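Local coordinates for beta-agarase D (Zobellia galactanivorans, PDB 4ASM), which hydrolyses the beta-1,4 linkages of agarose at random along the chain with retention of anomeric configuration, as a secreted family GH16 glycoside hydrolase represented here by its catalytic domain, at residues Y57-N62 with G66-F71; S181-S186 with K219-G224. One frame throughout, in Å; residues are numbered along the deposited sequence.

Overall arrangement
Contacts 1 and 2 sit in different parts of the GH16 catalytic domain, their centres 26 Å apart and their nearest atoms about 15 Å apart. Contact 1 lies near the periphery, where one long loop between strands 56-57 and 77-79 folds back on itself; amides, a lysine, two waters and an aromatic pair hold it. Contact 2 lies near the centre of the chain and joins strands 183-191 and 220-229 from opposing layers, by apolar branches alone. The strands and loops involved are not shared. Polar groups thus serve the irregular, partly exposed loop, whereas branched aliphatic side chains fill the buried interior.

Contact 1. Residues Y57-N62 with G66-F71; sequences YNKYHN and GQPNNF
The long loop between strands 56-57 and 77-79 doubles back on itself here, with Tyr60 and His61 lying against Asn69, and Tyr60 also against Phe71. Asn69 shapes the return leg: its OD1 accepts from Phe71 N at 3.1 Å, in the carbonyl plane, which makes an Asx turn. Its CG stands anti to the backbone N (chi1 -175°), a setting that swings the amide across Tyr60, the two planes 74° apart, with CG 3.6 Å from Tyr60 CE2. Asn69 CB is pressed tightly on His61 O. Asn62 CB lies 3.5 Å from Gln67 O. The turn brings Phe71 to Tyr60, its ring edge directed at the tyrosine ring in an offset edge-to-face pair, planes at 61°.

Two waters bridge the legs. Water 1 gives its protons to Tyr60 O and to Asn62 OD1, each at 2.8 Å, and accepts from Asn69 N at 2.9 Å, tying both legs through one molecule. Water 2 accepts from Asn69 ND2 and probably donates to Asn62 O. Farther out, the extended Lys59 chain carries NZ to Asn70 OD1, 2.8 Å away and nearly in line with the C=O bond; a long flexible amine suits this partly exposed position. Within the first leg, Tyr57 OH accepts from Asn62 N at 2.8 Å, while His61 ND1 is held by Asp320.

With an alanine in place of Asn69, the Asx turn and the ND2 bond to water 2 would go, and Phe71 N would probably lose its mate, setting the Phe71 ring freer to drift from Tyr60. The arrangement is an Asx turn within a water-bridged loop; since Lys59 packs on Gln81, a substrate-binding residue by similarity, the loop probably borders the agarose-binding site.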
ATOM      1  N   TYR A  57      -5.435  16.711   0.564  1.00  6.44           N
ATOM      2  CA  TYR A  57      -5.470  17.386  -0.738  1.00  6.20           C
ATOM      3  C   TYR A  57      -5.483  16.359  -1.868  1.00  6.34           C
ATOM      4  O   TYR A  57      -5.011  15.219  -1.705  1.00  6.42           O
ATOM      5  CB  TYR A  57      -4.376  18.452  -0.912  1.00  6.86           C
ATOM      6  CG  TYR A  57      -2.965  18.019  -0.611  1.00  5.62           C
ATOM      7  CD1 TYR A  57      -2.444  18.138   0.671  1.00  6.43           C
ATOM      8  CD2 TYR A  57      -2.138  17.511  -1.614  1.00  5.61           C
ATOM      9  CE1 TYR A  57      -1.131  17.763   0.952  1.00  6.77           C
ATOM     10  CE2 TYR A  57      -0.828  17.130  -1.341  1.00  6.17           C
ATOM     11  CZ  TYR A  57      -0.336  17.255  -0.060  1.00  7.48           C
ATOM     12  OH  TYR A  57       0.969  16.867   0.204  1.00  7.62           O
ATOM     13  N   ASN A  58      -6.042  16.768  -3.006  1.00  6.67           N
ATOM     14  CA  ASN A  58      -6.313  15.867  -4.125  1.00  6.92           C
ATOM     15  C   ASN A  58      -5.134  15.692  -5.072  1.00  6.57           C
ATOM     16  O   ASN A  58      -5.307  15.631  -6.306  1.00  7.07           O
ATOM     17  CB  ASN A  58      -7.599  16.285  -4.875  1.00  6.38           C
ATOM     18  CG  ASN A  58      -7.520  17.698  -5.464  1.00  7.44           C
ATOM     19  OD1 ASN A  58      -6.603  18.474  -5.150  1.00  7.83           O
ATOM     20  ND2 ASN A  58      -8.486  18.034  -6.325  1.00  8.54           N
ATOM     21  N   LYS A  59      -3.940  15.549  -4.491  1.00  7.01           N
ATOM     22  CA  LYS A  59      -2.738  15.374  -5.281  1.00  7.30           C
ATOM     23  C   LYS A  59      -1.750  14.476  -4.541  1.00  6.86           C
ATOM     24  O   LYS A  59      -1.821  14.349  -3.330  1.00  7.12           O
ATOM     25  CB  LYS A  59      -2.118  16.762  -5.587  1.00  7.64           C
ATOM     26  CG  LYS A  59      -0.929  16.758  -6.530  1.00  8.33           C
ATOM     27  CD  LYS A  59      -0.574  18.211  -6.873  1.00  8.71           C
ATOM     28  CE  LYS A  59       0.663  18.276  -7.750  1.00 12.06           C
ATOM     29  NZ  LYS A  59       0.813  19.646  -8.350  1.00 15.27           N
ATOM     30  N   TYR A  60      -0.847  13.869  -5.304  1.00  6.85           N
ATOM     31  CA  TYR A  60       0.308  13.189  -4.737  1.00  6.52           C
ATOM     32  C   TYR A  60       1.096  14.150  -3.845  1.00  6.87           C
ATOM     33  O   TYR A  60       1.058  15.360  -4.028  1.00  7.86           O
ATOM     34  CB  TYR A  60       1.164  12.736  -5.906  1.00  7.09           C
ATOM     35  CG  TYR A  60       2.392  11.943  -5.599  1.00  7.61           C
ATOM     36  CD1 TYR A  60       2.311  10.703  -4.943  1.00  6.54           C
ATOM     37  CD2 TYR A  60       3.638  12.382  -6.023  1.00  7.16           C
ATOM     38  CE1 TYR A  60       3.464   9.923  -4.715  1.00  8.11           C
ATOM     39  CE2 TYR A  60       4.782  11.626  -5.780  1.00  7.90           C
ATOM     40  CZ  TYR A  60       4.692  10.398  -5.132  1.00  7.09           C
ATOM     41  OH  TYR A  60       5.834   9.639  -4.901  1.00 10.32           O
ATOM     42  N   HIS A  61       1.832  13.591  -2.892  1.00  5.89           N
ATOM     43  CA  HIS A  61       2.344  14.361  -1.750  1.00  5.74           C
ATOM     44  C   HIS A  61       3.391  15.418  -2.089  1.00  6.52           C
ATOM     45  O   HIS A  61       4.236  15.227  -2.970  1.00  7.18           O
ATOM     46  CB  HIS A  61       2.858  13.392  -0.656  1.00  6.19           C
ATOM     47  CG  HIS A  61       4.153  12.699  -0.981  1.00  5.58           C
ATOM     48  ND1 HIS A  61       4.992  12.242   0.011  1.00  6.73           N
ATOM     49  CD2 HIS A  61       4.761  12.408  -2.158  1.00  7.67           C
ATOM     50  CE1 HIS A  61       6.050  11.679  -0.543  1.00  5.70           C
ATOM     51  NE2 HIS A  61       5.938  11.765  -1.856  1.00  7.40           N
ATOM     52  N   ASN A  62       3.315  16.535  -1.370  1.00  6.57           N
ATOM     53  CA  ASN A  62       4.307  17.607  -1.547  1.00  7.68           C
ATOM     54  C   ASN A  62       5.716  17.171  -1.179  1.00  9.06           C
ATOM     55  O   ASN A  62       5.932  16.231  -0.406  1.00  8.73           O
ATOM     56  CB  ASN A  62       3.944  18.839  -0.707  1.00  7.61           C
ATOM     57  CG  ASN A  62       2.688  19.543  -1.181  1.00  7.63           C
ATOM     58  OD1 ASN A  62       2.331  19.510  -2.352  1.00  8.90           O
ATOM     59  ND2 ASN A  62       2.011  20.203  -0.243  1.00  9.56           N
ATOM     60  N   GLY A  66       7.613  21.823   0.868  1.00 14.53           N
ATOM     61  CA  GLY A  66       6.240  22.278   0.692  1.00 14.13           C
ATOM     62  C   GLY A  66       5.835  22.487  -0.753  1.00 14.22           C
ATOM     63  O   GLY A  66       4.641  22.678  -1.046  1.00 14.46           O
ATOM     64  N   GLN A  67       6.821  22.469  -1.654  1.00 13.71           N
ATOM     65  CA  GLN A  67       6.584  22.637  -3.086  1.00 14.63           C
ATOM     66  C   GLN A  67       5.919  21.381  -3.644  1.00 13.96           C
ATOM     67  O   GLN A  67       6.104  20.297  -3.084  1.00 13.60           O
ATOM     68  CB  GLN A  67       7.897  22.947  -3.829  1.00 15.11           C
ATOM     69  CG  GLN A  67       8.435  24.365  -3.582  1.00 18.26           C
ATOM     70  CD  GLN A  67       7.428  25.444  -3.980  1.00 22.28           C
ATOM     71  OE1 GLN A  67       7.166  25.659  -5.164  1.00 25.95           O
ATOM     72  NE2 GLN A  67       6.854  26.118  -2.987  1.00 23.14           N
ATOM     73  N   PRO A  68       5.131  21.522  -4.725  1.00 13.99           N
ATOM     74  CA  PRO A  68       4.467  20.340  -5.276  1.00 14.12           C
ATOM     75  C   PRO A  68       5.457  19.288  -5.778  1.00 13.88           C
ATOM     76  O   PRO A  68       6.564  19.608  -6.253  1.00 14.32           O
ATOM     77  CB  PRO A  68       3.631  20.903  -6.433  1.00 14.15           C
ATOM     78  CG  PRO A  68       3.515  22.401  -6.155  1.00 16.26           C
ATOM     79  CD  PRO A  68       4.800  22.752  -5.482  1.00 13.93           C
ATOM     80  N   ASN A  69       5.064  18.021  -5.643  1.00 12.56           N
ATOM     81  CA  ASN A  69       5.754  16.943  -6.309  1.00 12.20           C
ATOM     82  C   ASN A  69       4.878  16.591  -7.501  1.00 12.27           C
ATOM     83  O   ASN A  69       3.767  16.074  -7.334  1.00 13.08           O
ATOM     84  CB  ASN A  69       5.925  15.753  -5.359  1.00 11.80           C
ATOM     85  CG  ASN A  69       6.749  14.636  -5.970  1.00 11.89           C
ATOM     86  OD1 ASN A  69       6.728  14.425  -7.187  1.00 12.48           O
ATOM     87  ND2 ASN A  69       7.477  13.908  -5.131  1.00 13.55           N
ATOM     88  N   ASN A  70       5.374  16.878  -8.709  1.00 12.46           N
ATOM     89  CA  ASN A  70       4.552  16.766  -9.907  1.00 12.65           C
ATOM     90  C   ASN A  70       4.663  15.418 -10.632  1.00 12.08           C
ATOM     91  O   ASN A  70       4.227  15.288 -11.781  1.00 12.97           O
ATOM     92  CB  ASN A  70       4.803  17.955 -10.844  1.00 13.80           C
ATOM     93  CG  ASN A  70       4.319  19.283 -10.249  1.00 15.03           C
ATOM     94  OD1 ASN A  70       3.277  19.349  -9.593  1.00 17.08           O
ATOM     95  ND2 ASN A  70       5.077  20.344 -10.486  1.00 18.00           N
ATOM     96  N   PHE A  71       5.241  14.421  -9.953  1.00 10.48           N
ATOM     97  CA  PHE A  71       5.251  13.046 -10.445  1.00  9.46           C
ATOM     98  C   PHE A  71       3.832  12.608 -10.729  1.00  9.50           C
ATOM     99  O   PHE A  71       2.947  12.770  -9.894  1.00  8.68           O
ATOM    100  CB  PHE A  71       5.882  12.125  -9.406  1.00  9.75           C
ATOM    101  CG  PHE A  71       5.915  10.658  -9.802  1.00  8.87           C
ATOM    102  CD1 PHE A  71       6.524  10.255 -10.990  1.00  8.40           C
ATOM    103  CD2 PHE A  71       5.347   9.696  -8.978  1.00 10.18           C
ATOM    104  CE1 PHE A  71       6.564   8.902 -11.346  1.00  9.12           C
ATOM    105  CE2 PHE A  71       5.389   8.352  -9.322  1.00  8.96           C
ATOM    106  CZ  PHE A  71       5.992   7.960 -10.510  1.00  9.22           C
TER
HETATM  107  O   HOH W   1       2.393  17.789  -4.574  1.00 10.82           O
HETATM  108  O   HOH W   2       7.450  14.452  -2.114  1.00 11.69           O

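Contact 2. Residues S181-S186 with K219-G224; sequences SKIHLS and KTIRIG
Ile183 and Ile223 meet end to end between two layers of strands whose backbones stay well apart: their CA atoms are 9.9 Å from each other, and no hydrogen bond crosses. The Ile183 side chain can be followed outward. Its CB bond points at strand 220-229, but CB itself merely sets the fork. One branch, CG2, lies anti to the backbone N and reaches Ile223 CD1 at 3.7 Å. The other branch begins at CG1, which stands anti to the carbonyl carbon (chi1 -54°) and serves as a spacer. An extended chi2 of 177° then carries CD1 onward until it meets Ile221 CD1 at 3.7 Å.

One forked residue thus covers two neighbours on the facing strand. Ile221 and Ile223 are two positions apart, hence on the same side of their strand, and each offers its CD1 methyl tip to tip. Leu185 adds a looser touch, CD2 to Ile223 CD1 at 4.3 Å. Beta-branched isoleucine suits such places, being at ease in extended chain and presenting two separate apolar arms to a buried interface.

Around them, Met164 and Trp208 press on Ile183, and Val139, on the neighbouring strand 133-140, touches both Ile221 and Ile223, extending the apolar layer. His184, next in line, points roughly the opposite way and bonds through ND1 to Glu165, the proton donor by similarity. A strand apolar on its inner side and polar on the side of the catalytic residues, packed on an outer strand across the interior, is characteristic of the two-layered beta-sandwich jelly roll of family GH16.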
ATOM      1  N   SER A 181      -6.491 -12.948  -6.131  1.00  5.94           N
ATOM      2  CA  SER A 181      -6.735 -13.655  -4.876  1.00  6.15           C
ATOM      3  C   SER A 181      -5.823 -13.210  -3.731  1.00  6.47           C
ATOM      4  O   SER A 181      -5.954 -13.699  -2.614  1.00  6.87           O
ATOM      5  CB  SER A 181      -6.596 -15.173  -5.070  1.00  6.38           C
ATOM      6  OG  SER A 181      -5.269 -15.464  -5.421  1.00  9.11           O
ATOM      7  N   LYS A 182      -4.905 -12.269  -4.001  1.00  5.66           N
ATOM      8  CA  LYS A 182      -3.905 -11.896  -2.997  1.00  6.39           C
ATOM      9  C   LYS A 182      -3.927 -10.407  -2.642  1.00  5.49           C
ATOM     10  O   LYS A 182      -4.364  -9.555  -3.439  1.00  5.96           O
ATOM     11  CB  LYS A 182      -2.499 -12.277  -3.499  1.00  7.38           C
ATOM     12  CG  LYS A 182      -2.354 -13.787  -3.821  1.00  9.06           C
ATOM     13  CD  LYS A 182      -2.583 -14.661  -2.559  1.00 12.40           C
ATOM     14  CE  LYS A 182      -2.215 -16.147  -2.747  1.00 13.27           C
ATOM     15  NZ  LYS A 182      -3.196 -16.842  -3.614  1.00 16.19           N
ATOM     16  N   ILE A 183      -3.470 -10.111  -1.429  1.00  5.23           N
ATOM     17  CA  ILE A 183      -3.198  -8.728  -1.032  1.00  5.25           C
ATOM     18  C   ILE A 183      -1.715  -8.663  -0.760  1.00  5.21           C
ATOM     19  O   ILE A 183      -1.190  -9.448   0.027  1.00  5.49           O
ATOM     20  CB  ILE A 183      -3.987  -8.273   0.232  1.00  4.65           C
ATOM     21  CG1 ILE A 183      -5.493  -8.517   0.064  1.00  6.19           C
ATOM     22  CG2 ILE A 183      -3.650  -6.778   0.576  1.00  5.73           C
ATOM     23  CD1 ILE A 183      -6.327  -8.161   1.276  1.00  6.05           C
ATOM     24  N   HIS A 184      -1.023  -7.759  -1.450  1.00  4.92           N
ATOM     25  CA  HIS A 184       0.397  -7.575  -1.173  1.00  4.91           C
ATOM     26  C   HIS A 184       0.596  -6.765   0.094  1.00  5.22           C
ATOM     27  O   HIS A 184       0.183  -5.604   0.157  1.00  6.51           O
ATOM     28  CB  HIS A 184       1.109  -6.914  -2.356  1.00  5.39           C
ATOM     29  CG  HIS A 184       2.603  -7.031  -2.295  1.00  6.94           C
ATOM     30  ND1 HIS A 184       3.437  -6.072  -2.828  1.00  8.22           N
ATOM     31  CD2 HIS A 184       3.409  -7.966  -1.734  1.00  8.13           C
ATOM     32  CE1 HIS A 184       4.696  -6.434  -2.635  1.00  7.75           C
ATOM     33  NE2 HIS A 184       4.708  -7.567  -1.961  1.00  9.60           N
ATOM     34  N   LEU A 185       1.202  -7.401   1.092  1.00  5.09           N
ATOM     35  CA  LEU A 185       1.466  -6.776   2.396  1.00  5.39           C
ATOM     36  C   LEU A 185       2.927  -6.342   2.323  1.00  5.85           C
ATOM     37  O   LEU A 185       3.838  -7.184   2.268  1.00  5.94           O
ATOM     38  CB  LEU A 185       1.206  -7.741   3.559  1.00  6.04           C
ATOM     39  CG  LEU A 185      -0.195  -8.365   3.530  1.00  5.57           C
ATOM     40  CD1 LEU A 185      -0.292  -9.375   4.651  1.00  6.66           C
ATOM     41  CD2 LEU A 185      -1.239  -7.267   3.677  1.00  6.72           C
ATOM     42  N   SER A 186       3.151  -5.029   2.242  1.00  6.04           N
ATOM     43  CA  SER A 186       4.412  -4.546   1.700  1.00  6.26           C
ATOM     44  C   SER A 186       4.920  -3.251   2.334  1.00  6.03           C
ATOM     45  O   SER A 186       4.255  -2.618   3.150  1.00  6.02           O
ATOM     46  CB  SER A 186       4.233  -4.376   0.186  1.00  6.88           C
ATOM     47  OG  SER A 186       5.463  -4.198  -0.513  1.00  7.64           O
ATOM     48  N   LYS A 219     -14.865  -6.772  -2.871  1.00  7.97           N
ATOM     49  CA  LYS A 219     -15.085  -7.070  -1.446  1.00  8.55           C
ATOM     50  C   LYS A 219     -14.758  -5.837  -0.620  1.00  8.52           C
ATOM     51  O   LYS A 219     -13.797  -5.107  -0.931  1.00  8.14           O
ATOM     52  CB  LYS A 219     -14.204  -8.236  -0.973  1.00  9.46           C
ATOM     53  CG  LYS A 219     -14.585  -9.575  -1.562  1.00 13.64           C
ATOM     54  CD  LYS A 219     -13.741 -10.696  -0.964  1.00 19.31           C
ATOM     55  CE  LYS A 219     -14.569 -11.944  -0.709  1.00 24.36           C
ATOM     56  NZ  LYS A 219     -15.266 -11.857   0.613  1.00 27.33           N
ATOM     57  N   THR A 220     -15.549  -5.586   0.426  1.00  8.93           N
ATOM     58  CA  THR A 220     -15.132  -4.580   1.390  1.00  9.32           C
ATOM     59  C   THR A 220     -14.507  -5.225   2.613  1.00  9.11           C
ATOM     60  O   THR A 220     -15.072  -6.143   3.242  1.00 10.61           O
ATOM     61  CB  THR A 220     -16.079  -3.347   1.625  1.00 12.55           C
ATOM     62  OG1 THR A 220     -16.282  -3.014   3.017  1.00 15.23           O
ATOM     63  CG2 THR A 220     -17.268  -3.326   0.740  1.00  7.06           C
ATOM     64  N   ILE A 221     -13.304  -4.755   2.890  1.00  7.60           N
ATOM     65  CA  ILE A 221     -12.461  -5.314   3.924  1.00  7.35           C
ATOM     66  C   ILE A 221     -12.028  -4.189   4.861  1.00  6.52           C
ATOM     67  O   ILE A 221     -12.097  -2.999   4.506  1.00  7.15           O
ATOM     68  CB  ILE A 221     -11.210  -6.015   3.328  1.00  7.54           C
ATOM     69  CG1 ILE A 221     -10.301  -5.032   2.582  1.00  5.81           C
ATOM     70  CG2 ILE A 221     -11.608  -7.164   2.371  1.00  8.83           C
ATOM     71  CD1 ILE A 221      -8.932  -5.686   2.193  1.00  6.76           C
ATOM     72  N   ARG A 222     -11.580  -4.559   6.056  1.00  6.55           N
ATOM     73  CA  ARG A 222     -10.796  -3.655   6.891  1.00  7.52           C
ATOM     74  C   ARG A 222      -9.349  -4.092   6.783  1.00  7.09           C
ATOM     75  O   ARG A 222      -9.042  -5.284   6.906  1.00  8.15           O
ATOM     76  CB  ARG A 222     -11.226  -3.744   8.353  1.00  8.28           C
ATOM     77  CG  ARG A 222     -12.570  -3.151   8.620  1.00 10.72           C
ATOM     78  CD  ARG A 222     -12.722  -3.022  10.114  1.00 13.28           C
ATOM     79  NE  ARG A 222     -12.967  -4.290  10.803  1.00 14.98           N
ATOM     80  CZ  ARG A 222     -12.270  -4.768  11.843  1.00 14.32           C
ATOM     81  NH1 ARG A 222     -11.203  -4.149  12.358  1.00 14.32           N
ATOM     82  NH2 ARG A 222     -12.668  -5.907  12.390  1.00 15.54           N
ATOM     83  N   ILE A 223      -8.457  -3.151   6.532  1.00  5.86           N
ATOM     84  CA  ILE A 223      -7.032  -3.497   6.426  1.00  5.84           C
ATOM     85  C   ILE A 223      -6.218  -2.397   7.102  1.00  5.46           C
ATOM     86  O   ILE A 223      -6.491  -1.209   6.917  1.00  5.68           O
ATOM     87  CB  ILE A 223      -6.615  -3.765   4.958  1.00  5.34           C
ATOM     88  CG1 ILE A 223      -5.146  -4.212   4.857  1.00  5.94           C
ATOM     89  CG2 ILE A 223      -6.916  -2.567   4.061  1.00  5.68           C
ATOM     90  CD1 ILE A 223      -4.844  -4.886   3.512  1.00  6.25           C
ATOM     91  N   GLY A 224      -5.212  -2.803   7.857  1.00  5.55           N
ATOM     92  CA  GLY A 224      -4.428  -1.825   8.615  1.00  5.27           C
ATOM     93  C   GLY A 224      -3.031  -2.301   8.892  1.00  6.07           C
ATOM     94  O   GLY A 224      -2.742  -3.492   8.793  1.00  5.61           O
TER